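Local coordinates for protein phosphoribosylamine--glycine ligase (Thermotoga maritima, PDB 1VKZ) that catalyses the ATP-dependent joining of glycine to 5-phospho-beta-D-ribosylamine, the second step from 5-phospho-alpha-D-ribose 1-diphosphate in de novo purine synthesis, at residues A[342-348]-A[367-373]; A[231-235]-A[405-411]. One frame throughout, in Å; residues are numbered along the deposited sequence.

Interaction 1: residues A[342-348]-A[367-373]; sequences PEKGKEI and KLVTNGG
The carbonyl oxygen of Lys346 is met twice. Thr370 N donates to Lys346 O at 2.8 Å, lying in the carbonyl plane with 150° at the hydrogen, while Val369 CA lies 3.1 Å from the same Lys346 O, in a CA-H...O contact. Ile348 N reaches Leu368 O at 3.0 Å, almost straight at 171°, though the donor stands well above that carbonyl's plane. These two backbone bonds flank Glu347 and Val369, a non-hydrogen-bonded antiparallel pair and the single bridge between the segments. Thr370 also holds the backbone at Gly345: Gly345 N binds Thr370 O at 2.8 Å, and Lys346 N binds Thr370 OG1 at 3.1 Å. With chi1 at 55°, the hydroxyl sits between its own backbone N and carbonyl carbon, facing the Lys346 amide, and CG2 is left to meet Ile348. A valine in place of Thr370 would probably leave the Lys346 amide without this acceptor. Ile348 pushes CD1 against the peptide joining Val369 and Thr370, 3.4 Å from Val369 C, and also touches Leu368 CG. On the exposed side, the Glu347 carboxylate crosses the aliphatic chain of Lys367; its OE1 forms a long salt bridge to Lys367 NZ at 3.6 Å. At the other end, Lys344 lays CE beside the Asn371-Gly372 peptide, and Pro342 rests CB on Gly373 CA. Strand 367-370 is an outermost strand of the six-stranded antiparallel sheet, and the irregular 342-348 loop runs along its edge, while Val369 pairs through its backbone with Ala362 of strand 356-364. Ile348 turns inward onto Val361 of that strand, Val375 and Leu376 of strand 374-382, and Phe401.

Interaction 2: residues A[231-235]-A[405-411]; sequences GMGSW and TYRRDIA
Met232, Gly233 and Trp235 meet the C-terminal tail almost wholly through van der Waals contacts, since no direct hydrogen bond joins the two segments. The selenomethionine Met232 sets CB against Arg407 CD at 3.5 Å, the two side chains crossing at an angle. Bends at chi2 (-64°) and chi3 (-79°) curl its chain so that CE ends 3.7 Å from Thr405 O. Ile410 directs CD1 to Gly233 CA, 3.7 Å away, beside the neighbouring carbonyl of Met232. Gly233 has backbone angles that themselves call for glycine, and its bare CA lets the isoleucine methyl come close. Trp235 meets Ala411, the last modelled residue: Ala411 CB lies obliquely by the indole, 3.5 Å from Trp235 CD1.

In the fold, strand 233-236 belongs to the same antiparallel sheet as strands of the C domain, although it falls within the sequence range of the ATP-grasp family. The tail follows helix 385-398; end to end, residues 405-411 run 24° from residues 232-235, and pack beside them without direct backbone hydrogen bonds.

Polar links are indirect or local. One water joins the backbones, accepting from Arg407 N at 3.1 Å and donating to Met232 O; the 2.5 Å between this water and Met232 O is unusually short and doubtful. The Arg407 guanidinium turns back to Asp409, NH2 to OD1 at 2.7 Å, a salt bridge whose hydrogen bond is weak because it is bent. Its NH1 goes to Asp224 OD1 and Arg219 O, while Ile410 N and Ala411 N are held by the hydroxyls of Tyr393 and Tyr217.

In the fold
Interactions 1 and 2 reach the same six-stranded antiparallel sheet at different places: interaction 1 at its outermost strand 367-370, interaction 2 at strand 233-236, next to the outermost strand 215-219 at the other side. Their centres are 19 Å apart and their nearest atoms about 7 Å, without touching. Both segments of interaction 1 fall in the chain between those of interaction 2. Arg374, just after segment 367-373, donates a hydrogen bond to Gly231 O. Lys155 and Ser198 fall within the range predicted to bind ATP; the side chain of Pro342 is about 8 Å from that of Lys155, and that of Ser234 about 9 Å from that of Ser198, neither distance being a contact.

Interaction 1: residues A[342-348]-A[367-373]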
loop_
_atom_site.group_PDB
_atom_site.type_symbol
_atom_site.label_atom_id
_atom_site.label_comp_id
_atom_site.label_asym_id
_atom_site.label_seq_id
_atom_site.Cartn_x
_atom_site.Cartn_y
_atom_site.Cartn_z
ATOM N N PRO A 342 1.825 -18.870 -5.657
ATOM C CA PRO A 342 2.083 -18.451 -7.044
ATOM C C PRO A 342 3.108 -19.353 -7.676
ATOM O O PRO A 342 3.998 -19.836 -6.973
ATOM C CB PRO A 342 2.641 -17.033 -6.901
ATOM C CG PRO A 342 3.198 -16.954 -5.523
ATOM C CD PRO A 342 2.376 -17.914 -4.684
ATOM N N GLU A 343 2.972 -19.622 -8.968
ATOM C CA GLU A 343 3.963 -20.425 -9.644
ATOM C C GLU A 343 4.970 -19.497 -10.276
ATOM O O GLU A 343 4.634 -18.460 -10.835
ATOM C CB GLU A 343 3.330 -21.409 -10.639
ATOM C CG GLU A 343 2.887 -20.854 -11.978
ATOM C CD GLU A 343 2.185 -21.900 -12.840
ATOM O OE1 GLU A 343 1.426 -22.737 -12.293
ATOM O OE2 GLU A 343 2.378 -21.893 -14.076
ATOM N N LYS A 344 6.228 -19.890 -10.166
ATOM C CA LYS A 344 7.351 -19.089 -10.627
ATOM C C LYS A 344 8.036 -19.709 -11.855
ATOM O O LYS A 344 7.660 -20.783 -12.331
ATOM C CB LYS A 344 8.348 -18.962 -9.479
ATOM C CG LYS A 344 7.697 -18.588 -8.152
ATOM C CD LYS A 344 8.729 -17.967 -7.187
ATOM C CE LYS A 344 8.126 -16.838 -6.343
ATOM N NZ LYS A 344 9.176 -15.969 -5.706
ATOM N N GLY A 345 9.013 -18.984 -12.384
ATOM C CA GLY A 345 9.919 -19.507 -13.378
ATOM C C GLY A 345 9.393 -19.573 -14.791
ATOM O O GLY A 345 10.062 -20.140 -15.659
ATOM N N LYS A 346 8.212 -19.014 -15.039
ATOM C CA LYS A 346 7.587 -19.094 -16.371
ATOM C C LYS A 346 8.096 -17.948 -17.237
ATOM O O LYS A 346 8.348 -16.859 -16.729
ATOM C CB LYS A 346 6.061 -19.052 -16.245
ATOM C CG LYS A 346 5.456 -20.148 -15.326
ATOM C CD LYS A 346 5.317 -21.517 -16.039
ATOM C CE LYS A 346 5.239 -22.693 -15.058
ATOM N NZ LYS A 346 6.571 -23.174 -14.547
ATOM N N GLU A 347 8.248 -18.185 -18.540
ATOM C CA GLU A 347 8.939 -17.221 -19.417
ATOM C C GLU A 347 8.007 -16.102 -19.912
ATOM O O GLU A 347 6.912 -16.366 -20.389
ATOM C CB GLU A 347 9.608 -17.936 -20.600
ATOM C CG GLU A 347 10.527 -17.029 -21.417
ATOM C CD GLU A 347 11.235 -17.761 -22.535
ATOM O OE1 GLU A 347 11.442 -18.991 -22.417
ATOM O OE2 GLU A 347 11.596 -17.099 -23.533
ATOM N N ILE A 348 8.466 -14.859 -19.797
ATOM C CA ILE A 348 7.655 -13.687 -20.105
ATOM C C ILE A 348 8.030 -13.052 -21.431
ATOM O O ILE A 348 9.151 -12.600 -21.621
ATOM C CB ILE A 348 7.804 -12.627 -18.991
ATOM C CG1 ILE A 348 7.391 -13.201 -17.633
ATOM C CG2 ILE A 348 7.006 -11.380 -19.323
ATOM C CD1 ILE A 348 8.116 -12.546 -16.480
ATOM N N LYS A 367 16.797 -14.908 -19.977
ATOM C CA LYS A 367 15.398 -14.645 -20.247
ATOM C C LYS A 367 14.730 -13.960 -19.060
ATOM O O LYS A 367 15.262 -13.903 -17.954
ATOM C CB LYS A 367 14.674 -15.957 -20.582
ATOM C CG LYS A 367 14.630 -16.259 -22.062
ATOM C CD LYS A 367 14.669 -17.750 -22.378
ATOM C CE LYS A 367 14.727 -17.945 -23.899
ATOM N NZ LYS A 367 14.472 -19.348 -24.346
ATOM N N LEU A 368 13.552 -13.434 -19.323
ATOM C CA LEU A 368 12.726 -12.875 -18.309
ATOM C C LEU A 368 11.783 -14.007 -17.858
ATOM O O LEU A 368 11.200 -14.700 -18.694
ATOM C CB LEU A 368 11.994 -11.669 -18.902
ATOM C CG LEU A 368 11.332 -10.673 -17.960
ATOM C CD1 LEU A 368 12.231 -10.312 -16.764
ATOM C CD2 LEU A 368 10.943 -9.458 -18.781
ATOM N N VAL A 369 11.687 -14.204 -16.537
ATOM C CA VAL A 369 10.855 -15.254 -15.939
ATOM C C VAL A 369 10.038 -14.723 -14.754
ATOM O O VAL A 369 10.447 -13.748 -14.102
ATOM C CB VAL A 369 11.711 -16.473 -15.488
ATOM C CG1 VAL A 369 12.673 -16.902 -16.607
ATOM C CG2 VAL A 369 12.483 -16.175 -14.240
ATOM N N THR A 370 8.871 -15.320 -14.477
ATOM C CA THR A 370 8.068 -14.877 -13.324
ATOM C C THR A 370 8.774 -15.266 -12.052
ATOM O O THR A 370 9.433 -16.292 -12.008
ATOM C CB THR A 370 6.637 -15.483 -13.304
ATOM O OG1 THR A 370 6.702 -16.907 -13.355
ATOM C CG2 THR A 370 5.826 -15.082 -14.519
ATOM N N ASN A 371 8.597 -14.455 -11.010
ATOM C CA ASN A 371 9.287 -14.651 -9.743
ATOM C C ASN A 371 8.591 -13.854 -8.656
ATOM O O ASN A 371 9.176 -12.987 -8.023
ATOM C CB ASN A 371 10.758 -14.232 -9.872
ATOM C CG ASN A 371 11.603 -14.645 -8.672
ATOM O OD1 ASN A 371 11.761 -15.832 -8.390
ATOM N ND2 ASN A 371 12.174 -13.661 -7.979
ATOM N N GLY A 372 7.322 -14.145 -8.444
ATOM C CA GLY A 372 6.530 -13.459 -7.428
ATOM C C GLY A 372 5.073 -13.555 -7.798
ATOM O O GLY A 372 4.717 -13.889 -8.946
ATOM N N GLY A 373 4.215 -13.245 -6.840
ATOM C CA GLY A 373 2.770 -13.371 -7.050
ATOM C C GLY A 373 2.247 -12.469 -8.137
ATOM O O GLY A 373 1.562 -12.911 -9.048
#

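Interaction 2: residues A[231-235]-A[405-411]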
loop_
_atom_site.group_PDB
_atom_site.type_symbol
_atom_site.label_atom_id
_atom_site.label_comp_id
_atom_site.label_asym_id
_atom_site.label_seq_id
_atom_site.Cartn_x
_atom_site.Cartn_y
_atom_site.Cartn_z
ATOM N N GLY A 231 -3.654 -6.527 -4.339
ATOM C CA GLY A 231 -4.325 -5.663 -5.325
ATOM C C GLY A 231 -4.238 -6.103 -6.786
ATOM O O GLY A 231 -3.158 -6.267 -7.310
HETATM N N MSE A 232 -5.372 -6.259 -7.465
HETATM C CA MSE A 232 -5.401 -6.754 -8.865
HETATM C C MSE A 232 -5.515 -5.656 -9.957
HETATM O O MSE A 232 -5.517 -5.928 -11.161
HETATM C CB MSE A 232 -6.493 -7.788 -9.030
HETATM C CG MSE A 232 -6.177 -9.057 -8.279
HETATM SE SE MSE A 232 -4.551 -9.944 -8.986
HETATM C CE MSE A 232 -5.344 -10.875 -10.668
ATOM N N GLY A 233 -5.612 -4.417 -9.524
ATOM C CA GLY A 233 -5.506 -3.311 -10.436
ATOM C C GLY A 233 -5.984 -2.082 -9.723
ATOM O O GLY A 233 -6.457 -2.148 -8.581
ATOM N N SER A 234 -5.862 -0.951 -10.401
ATOM C CA SER A 234 -6.449 0.276 -9.911
ATOM C C SER A 234 -6.560 1.261 -11.043
ATOM O O SER A 234 -6.018 1.070 -12.137
ATOM C CB SER A 234 -5.637 0.857 -8.769
ATOM O OG SER A 234 -4.336 1.081 -9.226
ATOM N N TRP A 235 -7.323 2.298 -10.791
ATOM C CA TRP A 235 -7.357 3.368 -11.716
ATOM C C TRP A 235 -7.535 4.644 -10.961
ATOM O O TRP A 235 -7.839 4.632 -9.776
ATOM C CB TRP A 235 -8.456 3.167 -12.715
ATOM C CG TRP A 235 -9.790 3.206 -12.135
ATOM C CD1 TRP A 235 -10.543 2.135 -11.669
ATOM C CD2 TRP A 235 -10.601 4.361 -11.973
ATOM N NE1 TRP A 235 -11.763 2.577 -11.215
ATOM C CE2 TRP A 235 -11.829 3.940 -11.389
ATOM C CE3 TRP A 235 -10.426 5.715 -12.262
ATOM C CZ2 TRP A 235 -12.860 4.838 -11.093
ATOM C CZ3 TRP A 235 -11.447 6.594 -11.969
ATOM C CH2 TRP A 235 -12.651 6.156 -11.401
ATOM N N THR A 405 -2.543 -14.435 -15.237
ATOM C CA THR A 405 -3.789 -14.255 -14.496
ATOM C C THR A 405 -4.190 -12.783 -14.299
ATOM O O THR A 405 -3.460 -11.992 -13.670
ATOM C CB THR A 405 -3.628 -14.916 -13.121
ATOM O OG1 THR A 405 -3.401 -16.322 -13.286
ATOM C CG2 THR A 405 -4.907 -14.827 -12.308
ATOM N N TYR A 406 -5.361 -12.423 -14.805
ATOM C CA TYR A 406 -5.820 -11.073 -14.665
ATOM C C TYR A 406 -7.318 -10.885 -14.675
ATOM O O TYR A 406 -8.058 -11.770 -15.059
ATOM C CB TYR A 406 -5.169 -10.172 -15.707
ATOM C CG TYR A 406 -5.621 -10.293 -17.141
ATOM C CD1 TYR A 406 -4.987 -11.158 -18.006
ATOM C CD2 TYR A 406 -6.597 -9.447 -17.667
ATOM C CE1 TYR A 406 -5.352 -11.222 -19.349
ATOM C CE2 TYR A 406 -6.970 -9.502 -19.021
ATOM C CZ TYR A 406 -6.334 -10.386 -19.848
ATOM O OH TYR A 406 -6.655 -10.484 -21.182
ATOM N N ARG A 407 -7.733 -9.694 -14.225
ATOM C CA ARG A 407 -9.124 -9.278 -14.178
ATOM C C ARG A 407 -9.432 -8.392 -15.356
ATOM O O ARG A 407 -8.765 -7.376 -15.562
ATOM C CB ARG A 407 -9.399 -8.452 -12.933
ATOM C CG ARG A 407 -9.327 -9.208 -11.656
ATOM C CD ARG A 407 -9.664 -8.358 -10.443
ATOM N NE ARG A 407 -11.067 -7.954 -10.421
ATOM C CZ ARG A 407 -11.722 -7.497 -9.366
ATOM N NH1 ARG A 407 -11.136 -7.382 -8.181
ATOM N NH2 ARG A 407 -12.988 -7.143 -9.499
ATOM N N ARG A 408 -10.465 -8.759 -16.101
ATOM C CA ARG A 408 -10.942 -7.961 -17.242
ATOM C C ARG A 408 -11.973 -6.949 -16.766
ATOM O O ARG A 408 -12.502 -6.165 -17.549
ATOM C CB ARG A 408 -11.572 -8.878 -18.279
ATOM C CG ARG A 408 -10.623 -9.938 -18.787
ATOM C CD ARG A 408 -11.243 -11.295 -18.922
ATOM N NE ARG A 408 -10.633 -12.033 -20.019
ATOM C CZ ARG A 408 -9.416 -12.578 -19.984
ATOM N NH1 ARG A 408 -8.634 -12.478 -18.902
ATOM N NH2 ARG A 408 -8.978 -13.236 -21.056
ATOM N N ASP A 409 -12.217 -7.021 -15.465
ATOM C CA ASP A 409 -13.061 -6.157 -14.660
ATOM C C ASP A 409 -12.657 -4.689 -14.551
ATOM O O ASP A 409 -13.493 -3.847 -14.258
ATOM C CB ASP A 409 -12.973 -6.712 -13.222
ATOM C CG ASP A 409 -14.215 -6.504 -12.450
ATOM O OD1 ASP A 409 -14.192 -5.753 -11.448
ATOM O OD2 ASP A 409 -15.274 -7.057 -12.780
ATOM N N ILE A 410 -11.373 -4.387 -14.720
ATOM C CA ILE A 410 -10.820 -3.160 -14.165
ATOM C C ILE A 410 -11.350 -1.910 -14.851
ATOM O O ILE A 410 -11.394 -1.855 -16.061
ATOM C CB ILE A 410 -9.249 -3.261 -14.143
ATOM C CG1 ILE A 410 -8.859 -4.305 -13.092
ATOM C CG2 ILE A 410 -8.588 -1.941 -13.813
ATOM C CD1 ILE A 410 -7.457 -4.778 -13.181
ATOM N N ALA A 411 -11.812 -0.945 -14.050
ATOM C CA ALA A 411 -12.157 0.406 -14.506
ATOM C C ALA A 411 -13.229 0.461 -15.582
ATOM O O ALA A 411 -14.129 -0.382 -15.625
ATOM C CB ALA A 411 -10.894 1.130 -14.971
HETATM O O HOH W 1 -5.824 -7.808 -12.770
#